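Local coordinates for pyridine nucleotide-disulfide oxidoreductase-like protein (Myceliophthora thermophila, PDB 5MQ6) that inserts one oxygen atom next to the carbonyl of ketones, notably bulky polycyclic ones, to give esters or lactones, using FAD and NADPH, at residues Tyr478-Ile483 and Ile601-Glu606; Pro360-Val365 and Gln537-Ala542; Thr280-Val285 and Thr301-Trp306. All blocks are in the same frame, centred on the assembly; numbering follows the deposited sequence.

Contact 1 of 3, residues Tyr478-Ile483 and Ile601-Glu606; sequences YVTPSI and ITSEGE. With FAD (flavin-adenine dinucleotide), chain B.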
loop_
_atom_site.group_PDB
_atom_site.type_symbol
_atom_site.label_atom_id
_atom_site.label_comp_id
_atom_site.label_asym_id
_atom_site.label_seq_id
_atom_site.Cartn_x
_atom_site.Cartn_y
_atom_site.Cartn_z
ATOM N N TYR A 478 -6.829 0.068 6.608
ATOM C CA TYR A 478 -5.722 -0.803 7.069
ATOM C C TYR A 478 -4.808 -0.011 7.936
ATOM O O TYR A 478 -4.705 1.190 7.792
ATOM C CB TYR A 478 -4.856 -1.288 5.881
ATOM C CG TYR A 478 -5.677 -1.910 4.810
ATOM C CD1 TYR A 478 -6.433 -1.107 3.947
ATOM C CD2 TYR A 478 -5.775 -3.331 4.675
ATOM C CE1 TYR A 478 -7.252 -1.683 2.951
ATOM C CE2 TYR A 478 -6.588 -3.916 3.655
ATOM C CZ TYR A 478 -7.338 -3.086 2.795
ATOM O OH TYR A 478 -8.145 -3.599 1.772
ATOM N N VAL A 479 -4.044 -0.688 8.786
ATOM C CA VAL A 479 -2.964 0.010 9.527
ATOM C C VAL A 479 -2.101 0.831 8.531
ATOM O O VAL A 479 -1.718 0.335 7.449
ATOM C CB VAL A 479 -2.069 -0.948 10.351
ATOM C CG1 VAL A 479 -0.886 -0.204 11.022
ATOM C CG2 VAL A 479 -2.897 -1.655 11.411
ATOM N N THR A 480 -1.856 2.096 8.899
ATOM C CA THR A 480 -1.100 2.957 8.037
ATOM C C THR A 480 0.265 2.347 7.524
ATOM O O THR A 480 0.950 1.622 8.265
ATOM C CB THR A 480 -0.877 4.345 8.678
ATOM O OG1 THR A 480 -0.104 5.125 7.791
ATOM C CG2 THR A 480 -0.122 4.289 9.999
ATOM N N PRO A 481 0.636 2.650 6.253
ATOM C CA PRO A 481 1.951 2.251 5.759
ATOM C C PRO A 481 3.101 2.798 6.600
ATOM O O PRO A 481 4.194 2.178 6.640
ATOM C CB PRO A 481 1.966 2.852 4.345
ATOM C CG PRO A 481 0.517 2.705 3.896
ATOM C CD PRO A 481 -0.209 3.177 5.125
ATOM N N SER A 482 2.838 3.939 7.264
ATOM C CA SER A 482 3.827 4.674 8.096
ATOM C C SER A 482 4.062 4.083 9.474
ATOM O O SER A 482 4.851 4.585 10.239
ATOM C CB SER A 482 3.416 6.155 8.258
ATOM O OG SER A 482 3.673 6.839 7.038
ATOM N N ILE A 483 3.331 3.050 9.809
ATOM C CA ILE A 483 3.298 2.577 11.183
ATOM C C ILE A 483 4.723 2.379 11.794
ATOM O O ILE A 483 5.706 1.913 11.111
ATOM C CB ILE A 483 2.324 1.340 11.274
ATOM C CG1 ILE A 483 1.970 1.013 12.736
ATOM C CG2 ILE A 483 2.825 0.129 10.488
ATOM C CD1 ILE A 483 1.079 2.068 13.391
ATOM N N ILE A 601 -1.403 9.323 5.584
ATOM C CA ILE A 601 -0.147 10.061 5.180
ATOM C C ILE A 601 0.389 11.107 6.247
ATOM O O ILE A 601 1.554 11.521 6.209
ATOM C CB ILE A 601 -0.103 10.548 3.648
ATOM C CG1 ILE A 601 0.131 12.063 3.471
ATOM C CG2 ILE A 601 -1.267 10.021 2.776
ATOM C CD1 ILE A 601 -0.955 12.958 3.995
ATOM N N THR A 602 -0.448 11.513 7.195
ATOM C CA THR A 602 0.020 12.241 8.399
ATOM C C THR A 602 0.004 11.346 9.651
ATOM O O THR A 602 0.298 11.844 10.757
ATOM C CB THR A 602 -0.780 13.561 8.688
ATOM O OG1 THR A 602 -2.161 13.284 9.031
ATOM C CG2 THR A 602 -0.701 14.493 7.496
ATOM N N SER A 603 -0.300 10.043 9.484
ATOM C CA SER A 603 -0.496 9.111 10.624
ATOM C C SER A 603 -1.518 9.696 11.635
ATOM O O SER A 603 -1.232 9.886 12.848
ATOM C CB SER A 603 0.849 8.718 11.277
ATOM O OG SER A 603 1.655 8.019 10.339
ATOM N N GLU A 604 -2.701 9.981 11.073
ATOM C CA GLU A 604 -3.779 10.775 11.695
ATOM C C GLU A 604 -3.321 12.026 12.501
ATOM O O GLU A 604 -3.786 12.239 13.620
ATOM C CB GLU A 604 -4.667 9.871 12.559
ATOM C CG GLU A 604 -5.274 8.666 11.858
ATOM C CD GLU A 604 -6.141 9.002 10.633
ATOM O OE1 GLU A 604 -6.811 10.085 10.539
ATOM O OE2 GLU A 604 -6.150 8.121 9.745
ATOM N N GLY A 605 -2.434 12.843 11.928
ATOM C CA GLY A 605 -1.874 14.040 12.624
ATOM C C GLY A 605 -0.634 13.835 13.532
ATOM O O GLY A 605 0.002 14.803 13.971
ATOM N N GLU A 606 -0.251 12.591 13.811
ATOM C CA GLU A 606 0.942 12.334 14.645
ATOM C C GLU A 606 2.261 12.799 13.974
ATOM O O GLU A 606 3.078 13.504 14.618
ATOM C CB GLU A 606 1.007 10.867 15.051
ATOM C CG GLU A 606 -0.170 10.414 15.916
ATOM C CD GLU A 606 0.006 8.989 16.447
ATOM O OE1 GLU A 606 1.106 8.400 16.301
ATOM O OE2 GLU A 606 -0.961 8.432 17.011
HETATM P PA FAD B . 1.089 -7.261 -0.510
HETATM O O1A FAD B . 0.457 -6.573 0.654
HETATM O O2A FAD B . 0.356 -7.394 -1.833
HETATM O O5B FAD B . 1.495 -8.744 -0.046
HETATM C C5B FAD B . 2.171 -8.935 1.152
HETATM C C4B FAD B . 1.677 -10.222 1.779
HETATM O O4B FAD B . 2.549 -10.498 2.892
HETATM C C3B FAD B . 0.254 -10.196 2.331
HETATM O O3B FAD B . -0.422 -11.371 1.965
HETATM C C2B FAD B . 0.449 -10.149 3.821
HETATM O O2B FAD B . -0.612 -10.746 4.527
HETATM C C1B FAD B . 1.751 -10.907 3.971
HETATM N N9A FAD B . 2.414 -10.646 5.225
HETATM C C8A FAD B . 2.726 -9.423 5.743
HETATM N N7A FAD B . 3.292 -9.612 6.931
HETATM C C5A FAD B . 3.343 -10.923 7.221
HETATM C C6A FAD B . 3.872 -11.724 8.340
HETATM N N6A FAD B . 4.419 -11.242 9.436
HETATM N N1A FAD B . 3.777 -13.015 8.153
HETATM C C2A FAD B . 3.200 -13.580 7.067
HETATM N N3A FAD B . 2.694 -12.966 6.022
HETATM C C4A FAD B . 2.737 -11.599 6.090
HETATM N N1 FAD B . -1.289 0.039 -5.459
HETATM C C2 FAD B . -1.075 0.525 -6.726
HETATM O O2 FAD B . 0.033 0.923 -7.061
HETATM N N3 FAD B . -2.076 0.574 -7.616
HETATM C C4 FAD B . -3.302 0.149 -7.272
HETATM O O4 FAD B . -4.172 0.211 -8.131
HETATM C C4X FAD B . -3.639 -0.389 -5.943
HETATM N N5 FAD B . -4.885 -0.810 -5.545
HETATM C C5X FAD B . -5.035 -1.280 -4.282
HETATM C C6 FAD B . -6.363 -1.731 -3.813
HETATM C C7 FAD B . -6.424 -2.219 -2.423
HETATM C C7M FAD B . -7.728 -2.712 -1.839
HETATM C C8 FAD B . -5.236 -2.240 -1.519
HETATM C C8M FAD B . -5.285 -2.749 -0.079
HETATM C C9 FAD B . -4.015 -1.799 -1.989
HETATM C C9A FAD B . -3.875 -1.324 -3.324
HETATM N N10 FAD B . -2.612 -0.866 -3.735
HETATM C C10 FAD B . -2.475 -0.419 -5.053
HETATM C "C1'" FAD B . -1.411 -0.947 -2.874
HETATM C "C2'" FAD B . -0.927 -2.455 -2.953
HETATM O "O2'" FAD B . -0.767 -2.962 -1.620
HETATM C "C3'" FAD B . 0.371 -2.682 -3.802
HETATM O "O3'" FAD B . 0.139 -2.234 -5.140
HETATM C "C4'" FAD B . 0.846 -4.141 -4.000
HETATM O "O4'" FAD B . -0.242 -5.135 -4.262
HETATM C "C5'" FAD B . 1.711 -4.579 -2.801
HETATM O "O5'" FAD B . 2.451 -5.768 -3.218
HETATM P P FAD B . 3.352 -6.394 -2.026
HETATM O O1P FAD B . 3.646 -7.867 -2.493
HETATM O O2P FAD B . 4.451 -5.362 -1.734
HETATM O O3P FAD B . 2.403 -6.354 -0.682
#
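Ser603 and Ser482 meet closely but without a mutual bond: the hydroxyl OG of Ser603 rests 3.3 Å from Ser482 CB, while the two OG atoms stay 4.0 Å apart. The methyl CG2 of Thr480 adds a looser touch, at 4.1 Å from the same Ser603 OG. One oxygen of the 601-606 loop thus lies against the carbon surfaces of two residues in the 478-483 loop.

Behind this first shell, Thr480 sets the shape of its own loop. Its OG1 lies anti to the backbone N (chi1 179°) and accepts Ser482 N at 3.2 Å, with an N-H...O angle of 160°. This is an ST turn, and it sits inside a type I turn from Thr480 to Ile483. The same hydroxyl gives its proton to the carbonyl O of Tyr600, a residue that binds NADPH, so OG1 both accepts and donates.

The partner loop is braced likewise. Thr602 OG1 accepts Gly605 N at 2.9 Å in an ST motif, and Ser603 to Glu606 form a type I' turn. In the fold, 478-483 follows strand 471-474 of the five-stranded parallel sheet, and 601-606 lies between helices 573-585 and 616-621. Farther out, Tyr478 points its phenol at the flavin, its OH lying 3.5 Å from the methyl carbon C8M of FAD. The ring meets that methyl obliquely, and Asn125 holds the hydroxyl by a hydrogen bond; Tyr478 touches the bound NADPH as well.

Here is a worked case of two loops shaped from within. Threonine hydroxyls and turn bonds define each of them, the tie to Tyr600 joins one to the other's flank, and the direct meeting of Ser603 with Ser482 and Thr480 is van der Waals contact, which by itself imposes little directionality.

Contact 2 of 3, residues Pro360-Val365 and Gln537-Ala542; sequences PAFSAV and QAANNA. With FAD (flavin-adenine dinucleotide), chain B.
Gln537 NE2 stops 3.4 Å from Val365 O without bonding to it, because the angle is poor, and a water takes up the connection instead. The water donates to Val365 O at 3.2 Å and accepts from Gln537 NE2, though the second leg is short enough that its exact geometry is doubtful. The glutamine chain reaches there by running extended beyond CG.

Alongside this solvent bridge lies an apolar touch: Phe362 CE2 approaches Ala539 CB at 4.2 Å, the methyl meeting the ring obliquely. CG of Phe362 is anti to the backbone N (chi1 -154°), which carries the ring across to the other segment. Val365 CG2 sits 4.0 Å above the ring plane, over its centre, so a residue three places on, in the short helix 363-366 that follows the 3-10 segment of Phe362, covers one ring face. Leu340 of helix 328-340 packs on both Phe362 and Ala539.

Beyond Ala539 the chain turns into helix 541-562, whose N-terminus faces the flavin, an arrangement familiar from FAD-dependent enzymes of the Rossmann type. Asn541 N donates to FAD O2 at 2.8 Å, and the helix end would probably help to stabilise negative charge on the pyrimidine side of the reduced flavin. Asn540 is the N-cap: its OD1 accepts Ala542 N at 3.2 Å, with the donor 54° above the carbonyl plane, while its ND2 is held by Ser138 O. Ala539 O is bonded by Arg426. On the opposite segment, Ser363 OG donates to Pro360 O at 2.7 Å, in the carbonyl plane.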
loop_
_atom_site.group_PDB
_atom_site.type_symbol
_atom_site.label_atom_id
_atom_site.label_comp_id
_atom_site.label_asym_id
_atom_site.label_seq_id
_atom_site.Cartn_x
_atom_site.Cartn_y
_atom_site.Cartn_z
ATOM N N PRO A 360 -0.504 17.451 -11.030
ATOM C CA PRO A 360 0.920 17.704 -10.841
ATOM C C PRO A 360 1.301 18.134 -9.417
ATOM O O PRO A 360 2.430 17.948 -9.024
ATOM C CB PRO A 360 1.196 18.834 -11.873
ATOM C CG PRO A 360 -0.119 19.601 -11.876
ATOM C CD PRO A 360 -1.137 18.478 -11.882
ATOM N N ALA A 361 0.339 18.585 -8.615
ATOM C CA ALA A 361 0.611 18.839 -7.192
ATOM C C ALA A 361 0.689 17.585 -6.376
ATOM O O ALA A 361 1.062 17.657 -5.175
ATOM C CB ALA A 361 -0.432 19.761 -6.549
ATOM N N PHE A 362 0.345 16.428 -6.970
ATOM C CA PHE A 362 0.709 15.166 -6.226
ATOM C C PHE A 362 2.202 15.048 -5.864
ATOM O O PHE A 362 2.592 14.377 -4.878
ATOM C CB PHE A 362 0.204 13.909 -6.928
ATOM C CG PHE A 362 -0.025 12.735 -6.012
ATOM C CD1 PHE A 362 -1.094 12.731 -5.111
ATOM C CD2 PHE A 362 0.806 11.596 -6.086
ATOM C CE1 PHE A 362 -1.308 11.625 -4.251
ATOM C CE2 PHE A 362 0.618 10.530 -5.234
ATOM C CZ PHE A 362 -0.459 10.529 -4.330
ATOM N N SER A 363 3.023 15.720 -6.622
ATOM C CA SER A 363 4.469 15.798 -6.372
ATOM C C SER A 363 4.797 16.358 -4.965
ATOM O O SER A 363 5.898 16.128 -4.414
ATOM C CB SER A 363 5.049 16.750 -7.440
ATOM O OG SER A 363 4.474 18.058 -7.268
ATOM N N ALA A 364 3.841 17.060 -4.364
ATOM C CA ALA A 364 3.986 17.524 -2.991
ATOM C C ALA A 364 4.379 16.377 -2.094
ATOM O O ALA A 364 5.072 16.549 -1.153
ATOM C CB ALA A 364 2.657 18.150 -2.466
ATOM N N VAL A 365 3.830 15.211 -2.335
ATOM C CA VAL A 365 4.095 14.089 -1.453
ATOM C C VAL A 365 5.033 13.076 -2.029
ATOM O O VAL A 365 5.488 12.256 -1.275
ATOM C CB VAL A 365 2.886 13.346 -0.909
ATOM C CG1 VAL A 365 2.222 14.198 0.188
ATOM C CG2 VAL A 365 1.931 12.924 -2.027
ATOM N N GLN A 537 8.986 6.851 -3.648
ATOM C CA GLN A 537 7.796 6.069 -3.874
ATOM C C GLN A 537 7.183 6.668 -5.180
ATOM O O GLN A 537 7.476 7.778 -5.560
ATOM C CB GLN A 537 6.831 6.240 -2.692
ATOM C CG GLN A 537 6.306 7.697 -2.630
ATOM C CD GLN A 537 5.533 8.122 -1.386
ATOM O OE1 GLN A 537 4.386 7.721 -1.148
ATOM N NE2 GLN A 537 6.133 9.007 -0.628
ATOM N N ALA A 538 6.318 5.908 -5.809
ATOM C CA ALA A 538 5.589 6.334 -6.921
ATOM C C ALA A 538 4.152 6.046 -6.568
ATOM O O ALA A 538 3.887 5.128 -5.795
ATOM C CB ALA A 538 6.074 5.541 -8.077
ATOM N N ALA A 539 3.191 6.809 -7.121
ATOM C CA ALA A 539 1.798 6.428 -6.994
ATOM C C ALA A 539 1.563 4.988 -7.399
ATOM O O ALA A 539 0.706 4.290 -6.861
ATOM C CB ALA A 539 0.953 7.321 -7.885
ATOM N N ASN A 540 2.309 4.554 -8.398
ATOM C CA ASN A 540 2.234 3.238 -8.892
ATOM C C ASN A 540 3.225 2.440 -8.080
ATOM O O ASN A 540 4.410 2.431 -8.365
ATOM C CB ASN A 540 2.612 3.244 -10.364
ATOM C CG ASN A 540 2.609 1.861 -10.995
ATOM O OD1 ASN A 540 2.188 0.862 -10.381
ATOM N ND2 ASN A 540 3.064 1.796 -12.253
ATOM N N ASN A 541 2.704 1.744 -7.094
ATOM C CA ASN A 541 3.495 0.908 -6.230
ATOM C C ASN A 541 4.251 -0.188 -6.939
ATOM O O ASN A 541 5.258 -0.620 -6.416
ATOM C CB ASN A 541 2.675 0.298 -5.082
ATOM C CG ASN A 541 2.039 1.390 -4.115
ATOM O OD1 ASN A 541 0.967 1.168 -3.579
ATOM N ND2 ASN A 541 2.719 2.529 -3.872
ATOM N N ALA A 542 3.797 -0.637 -8.105
ATOM C CA ALA A 542 4.441 -1.695 -8.845
ATOM C C ALA A 542 5.728 -1.177 -9.422
ATOM O O ALA A 542 6.651 -1.966 -9.718
ATOM C CB ALA A 542 3.553 -2.231 -10.002
HETATM P PA FAD B . 1.089 -7.261 -0.510
HETATM O O1A FAD B . 0.457 -6.573 0.654
HETATM O O2A FAD B . 0.356 -7.394 -1.833
HETATM O O5B FAD B . 1.495 -8.744 -0.046
HETATM C C5B FAD B . 2.171 -8.935 1.152
HETATM C C4B FAD B . 1.677 -10.222 1.779
HETATM O O4B FAD B . 2.549 -10.498 2.892
HETATM C C3B FAD B . 0.254 -10.196 2.331
HETATM O O3B FAD B . -0.422 -11.371 1.965
HETATM C C2B FAD B . 0.449 -10.149 3.821
HETATM O O2B FAD B . -0.612 -10.746 4.527
HETATM C C1B FAD B . 1.751 -10.907 3.971
HETATM N N9A FAD B . 2.414 -10.646 5.225
HETATM C C8A FAD B . 2.726 -9.423 5.743
HETATM N N7A FAD B . 3.292 -9.612 6.931
HETATM C C5A FAD B . 3.343 -10.923 7.221
HETATM C C6A FAD B . 3.872 -11.724 8.340
HETATM N N6A FAD B . 4.419 -11.242 9.436
HETATM N N1A FAD B . 3.777 -13.015 8.153
HETATM C C2A FAD B . 3.200 -13.580 7.067
HETATM N N3A FAD B . 2.694 -12.966 6.022
HETATM C C4A FAD B . 2.737 -11.599 6.090
HETATM N N1 FAD B . -1.289 0.039 -5.459
HETATM C C2 FAD B . -1.075 0.525 -6.726
HETATM O O2 FAD B . 0.033 0.923 -7.061
HETATM N N3 FAD B . -2.076 0.574 -7.616
HETATM C C4 FAD B . -3.302 0.149 -7.272
HETATM O O4 FAD B . -4.172 0.211 -8.131
HETATM C C4X FAD B . -3.639 -0.389 -5.943
HETATM N N5 FAD B . -4.885 -0.810 -5.545
HETATM C C5X FAD B . -5.035 -1.280 -4.282
HETATM C C6 FAD B . -6.363 -1.731 -3.813
HETATM C C7 FAD B . -6.424 -2.219 -2.423
HETATM C C7M FAD B . -7.728 -2.712 -1.839
HETATM C C8 FAD B . -5.236 -2.240 -1.519
HETATM C C8M FAD B . -5.285 -2.749 -0.079
HETATM C C9 FAD B . -4.015 -1.799 -1.989
HETATM C C9A FAD B . -3.875 -1.324 -3.324
HETATM N N10 FAD B . -2.612 -0.866 -3.735
HETATM C C10 FAD B . -2.475 -0.419 -5.053
HETATM C "C1'" FAD B . -1.411 -0.947 -2.874
HETATM C "C2'" FAD B . -0.927 -2.455 -2.953
HETATM O "O2'" FAD B . -0.767 -2.962 -1.620
HETATM C "C3'" FAD B . 0.371 -2.682 -3.802
HETATM O "O3'" FAD B . 0.139 -2.234 -5.140
HETATM C "C4'" FAD B . 0.846 -4.141 -4.000
HETATM O "O4'" FAD B . -0.242 -5.135 -4.262
HETATM C "C5'" FAD B . 1.711 -4.579 -2.801
HETATM O "O5'" FAD B . 2.451 -5.768 -3.218
HETATM P P FAD B . 3.352 -6.394 -2.026
HETATM O O1P FAD B . 3.646 -7.867 -2.493
HETATM O O2P FAD B . 4.451 -5.362 -1.734
HETATM O O3P FAD B . 2.403 -6.354 -0.682
HETATM O O HOH W 1 8.084 10.451 -1.377
#

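Contact 3 of 3, residues Thr280-Val285 and Thr301-Trp306; sequences TAIQVV and TPSGVW. With NDP (NADPH dihydro-nicotinamide-adenine-dinucleotide phosphate), chain C.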
loop_
_atom_site.group_PDB
_atom_site.type_symbol
_atom_site.label_atom_id
_atom_site.label_comp_id
_atom_site.label_asym_id
_atom_site.label_seq_id
_atom_site.Cartn_x
_atom_site.Cartn_y
_atom_site.Cartn_z
ATOM N N THR A 280 -11.815 2.000 -1.508
ATOM C CA THR A 280 -12.623 0.776 -1.445
ATOM C C THR A 280 -14.109 1.122 -1.463
ATOM O O THR A 280 -14.881 0.504 -2.190
ATOM C CB THR A 280 -12.335 -0.008 -0.147
ATOM O OG1 THR A 280 -11.032 -0.526 -0.228
ATOM C CG2 THR A 280 -13.238 -1.108 -0.015
ATOM N N ALA A 281 -14.516 2.047 -0.615
ATOM C CA ALA A 281 -15.940 2.477 -0.627
ATOM C C ALA A 281 -16.396 3.046 -2.011
ATOM O O ALA A 281 -17.496 2.736 -2.506
ATOM C CB ALA A 281 -16.164 3.442 0.471
ATOM N N ILE A 282 -15.542 3.845 -2.634
ATOM C CA ILE A 282 -15.820 4.362 -3.968
ATOM C C ILE A 282 -16.163 3.253 -4.983
ATOM O O ILE A 282 -17.072 3.397 -5.836
ATOM C CB ILE A 282 -14.691 5.314 -4.435
ATOM C CG1 ILE A 282 -14.867 6.762 -3.933
ATOM C CG2 ILE A 282 -14.619 5.474 -5.931
ATOM C CD1 ILE A 282 -15.125 6.940 -2.463
ATOM N N GLN A 283 -15.485 2.119 -4.861
ATOM C CA GLN A 283 -15.683 1.003 -5.788
ATOM C C GLN A 283 -16.894 0.172 -5.340
ATOM O O GLN A 283 -17.613 -0.314 -6.203
ATOM C CB GLN A 283 -14.407 0.143 -5.926
ATOM C CG GLN A 283 -13.335 0.828 -6.699
ATOM C CD GLN A 283 -12.015 0.027 -6.825
ATOM O OE1 GLN A 283 -11.838 -1.034 -6.214
ATOM N NE2 GLN A 283 -11.070 0.552 -7.651
ATOM N N VAL A 284 -17.115 0.013 -4.026
ATOM C CA VAL A 284 -18.126 -0.922 -3.514
ATOM C C VAL A 284 -19.521 -0.283 -3.519
ATOM O O VAL A 284 -20.499 -0.970 -3.778
ATOM C CB VAL A 284 -17.887 -1.360 -2.056
ATOM C CG1 VAL A 284 -18.734 -2.556 -1.775
ATOM C CG2 VAL A 284 -16.506 -1.896 -1.882
ATOM N N VAL A 285 -19.582 0.993 -3.171
ATOM C CA VAL A 285 -20.875 1.676 -2.964
ATOM C C VAL A 285 -21.854 1.499 -4.127
ATOM O O VAL A 285 -22.973 1.186 -3.912
ATOM C CB VAL A 285 -20.686 3.116 -2.605
ATOM C CG1 VAL A 285 -21.951 3.938 -2.891
ATOM C CG2 VAL A 285 -20.386 3.246 -1.142
ATOM N N THR A 301 -14.693 11.798 6.245
ATOM C CA THR A 301 -14.050 12.710 5.262
ATOM C C THR A 301 -14.332 12.279 3.832
ATOM O O THR A 301 -13.974 11.184 3.417
ATOM C CB THR A 301 -12.537 12.835 5.471
ATOM O OG1 THR A 301 -12.300 13.141 6.832
ATOM C CG2 THR A 301 -11.917 14.011 4.686
ATOM N N PRO A 302 -14.961 13.157 3.046
ATOM C CA PRO A 302 -15.204 12.779 1.679
ATOM C C PRO A 302 -13.898 12.554 0.875
ATOM O O PRO A 302 -12.911 13.172 1.164
ATOM C CB PRO A 302 -15.962 13.977 1.124
ATOM C CG PRO A 302 -15.503 15.133 1.954
ATOM C CD PRO A 302 -15.322 14.560 3.320
ATOM N N SER A 303 -13.915 11.654 -0.111
ATOM C CA SER A 303 -12.854 11.578 -1.155
ATOM C C SER A 303 -13.071 12.607 -2.270
ATOM O O SER A 303 -14.227 12.983 -2.618
ATOM C CB SER A 303 -12.816 10.183 -1.811
ATOM O OG SER A 303 -12.155 9.235 -0.951
ATOM N N GLY A 304 -11.962 13.074 -2.823
ATOM C CA GLY A 304 -12.002 13.734 -4.084
ATOM C C GLY A 304 -12.031 12.707 -5.197
ATOM O O GLY A 304 -11.075 12.017 -5.461
ATOM N N VAL A 305 -13.157 12.641 -5.847
ATOM C CA VAL A 305 -13.487 11.655 -6.797
ATOM C C VAL A 305 -13.368 12.204 -8.216
ATOM O O VAL A 305 -14.172 13.027 -8.666
ATOM C CB VAL A 305 -14.897 11.122 -6.520
ATOM C CG1 VAL A 305 -15.238 10.010 -7.531
ATOM C CG2 VAL A 305 -14.955 10.599 -5.117
ATOM N N TRP A 306 -12.359 11.740 -8.911
ATOM C CA TRP A 306 -12.101 12.204 -10.291
ATOM C C TRP A 306 -12.627 11.159 -11.267
ATOM O O TRP A 306 -13.202 10.174 -10.838
ATOM C CB TRP A 306 -10.600 12.529 -10.436
ATOM C CG TRP A 306 -10.185 13.420 -11.568
ATOM C CD1 TRP A 306 -9.145 13.192 -12.396
ATOM C CD2 TRP A 306 -10.809 14.662 -12.021
ATOM N NE1 TRP A 306 -9.026 14.211 -13.310
ATOM C CE2 TRP A 306 -10.012 15.143 -13.103
ATOM C CE3 TRP A 306 -11.922 15.431 -11.597
ATOM C CZ2 TRP A 306 -10.297 16.331 -13.788
ATOM C CZ3 TRP A 306 -12.250 16.592 -12.337
ATOM C CH2 TRP A 306 -11.423 17.045 -13.407
HETATM P PA NDP C . -8.986 4.153 3.772
HETATM O O1A NDP C . -8.120 4.101 5.078
HETATM O O2A NDP C . -8.556 4.896 2.532
HETATM O O5B NDP C . -10.465 4.586 4.226
HETATM C C5B NDP C . -11.022 4.250 5.480
HETATM C C4B NDP C . -12.270 5.105 5.555
HETATM O O4B NDP C . -12.943 4.886 6.823
HETATM C C3B NDP C . -11.935 6.596 5.440
HETATM O O3B NDP C . -12.816 7.202 4.476
HETATM C C2B NDP C . -12.135 7.040 6.873
HETATM O O2B NDP C . -12.423 8.460 7.027
HETATM C C1B NDP C . -13.258 6.142 7.341
HETATM N N9A NDP C . -13.335 6.124 8.803
HETATM C C8A NDP C . -12.338 5.854 9.706
HETATM N N7A NDP C . -12.787 5.972 10.971
HETATM C C5A NDP C . -14.089 6.330 10.829
HETATM C C6A NDP C . -15.156 6.653 11.766
HETATM N N6A NDP C . -14.880 6.595 13.063
HETATM N N1A NDP C . -16.362 6.984 11.258
HETATM C C2A NDP C . -16.635 7.051 9.916
HETATM N N3A NDP C . -15.713 6.790 8.974
HETATM C C4A NDP C . -14.453 6.436 9.408
HETATM O O3 NDP C . -9.265 2.672 3.251
HETATM P PN NDP C . -9.686 2.097 1.769
HETATM O O1N NDP C . -9.849 0.558 1.982
HETATM O O2N NDP C . -10.880 2.834 1.203
HETATM O O5D NDP C . -8.410 2.400 0.820
HETATM C C5D NDP C . -7.088 1.964 1.287
HETATM C C4D NDP C . -6.067 1.998 0.164
HETATM O O4D NDP C . -6.338 0.960 -0.804
HETATM C C3D NDP C . -6.261 3.259 -0.681
HETATM O O3D NDP C . -5.933 4.547 -0.037
HETATM C C2D NDP C . -5.591 2.853 -2.012
HETATM O O2D NDP C . -4.131 2.910 -1.910
HETATM C C1D NDP C . -6.173 1.452 -2.192
HETATM P P2B NDP C . -11.192 9.495 7.242
HETATM O O1X NDP C . -10.304 8.825 8.299
HETATM O O2X NDP C . -11.750 10.774 7.829
HETATM O O3X NDP C . -10.601 9.777 5.853
#
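Ahead of Ser303 and Val305, the two residues that pack on Ile282, the hydroxyl OG1 of Thr301 is gripped by two partners. It donates to O2X of the NADPH 2'-phosphate at 2.6 Å and is also hydrogen-bonded by Arg33 NH1. With OG1 anti to the carbonyl carbon (chi1 -51°), the hydroxyl turns to the phosphate while the methyl CG2 lies anti to the backbone N.

At the other segment, Thr280 holds the nicotinamide-side phosphate of the same NADPH with two donors. Its backbone N reaches O2N at 3.0 Å, and its OG1 gives a proton to O1N at 2.7 Å. Two oxygens of one phosphate are therefore fixed by a single residue in the first turn of helix 279-289.

The arrangement belongs to a dinucleotide-binding beta-alpha-beta unit: strand 271-275, helix 279-289 and strand 294-299, with Ala281 fitting the last position of a probable GxGxxA fingerprint. The helix start serves the diphosphate. The chain following the second strand supplies Thr301, consistent with recognition of the phosphate that distinguishes NADPH from NADH.

To one side of these two ligand sites the segments meet through carbon. Ile282 CG1 lies 4.0 Å from Val305 CG2, the two side chains sliding past each other in opposite directions. The bend at chi2 (50°) swings CD1 toward Ser303, where it comes 4.0 Å from CB. Ser303 OG, beside that methyl, is occupied by a bond to Thr277 O, in the turn whose Thr277 N also binds NADPH. Tyr433 of helix 433-436 packs against both Ile282 and Val305, and the short strand 305-306 runs parallel to strand 428-429, whose Thr428 touches the same pair.

In the fold
Contact 3 is buried and joins a helix to a short strand and the loop leading into it through aliphatic carbon, while Thr280 and Thr301 reach NADPH. Contact 1, also buried, brings together two irregular loops by van der Waals touch, each kept in form by its ST turn or ST motif and a beta turn. Contact 2 is only partly buried and mixes a phenylalanine-alanine touch with a water-mediated link whose geometry is partly doubtful. Contacts 1 and 2 alternate along the chain and both reach FAD, one at the flavin's methyl edge and the other at its pyrimidine O2. NADPH links contacts 1 and 3, since Tyr478 touches it and 280-285 and 301-306 hold its phosphates.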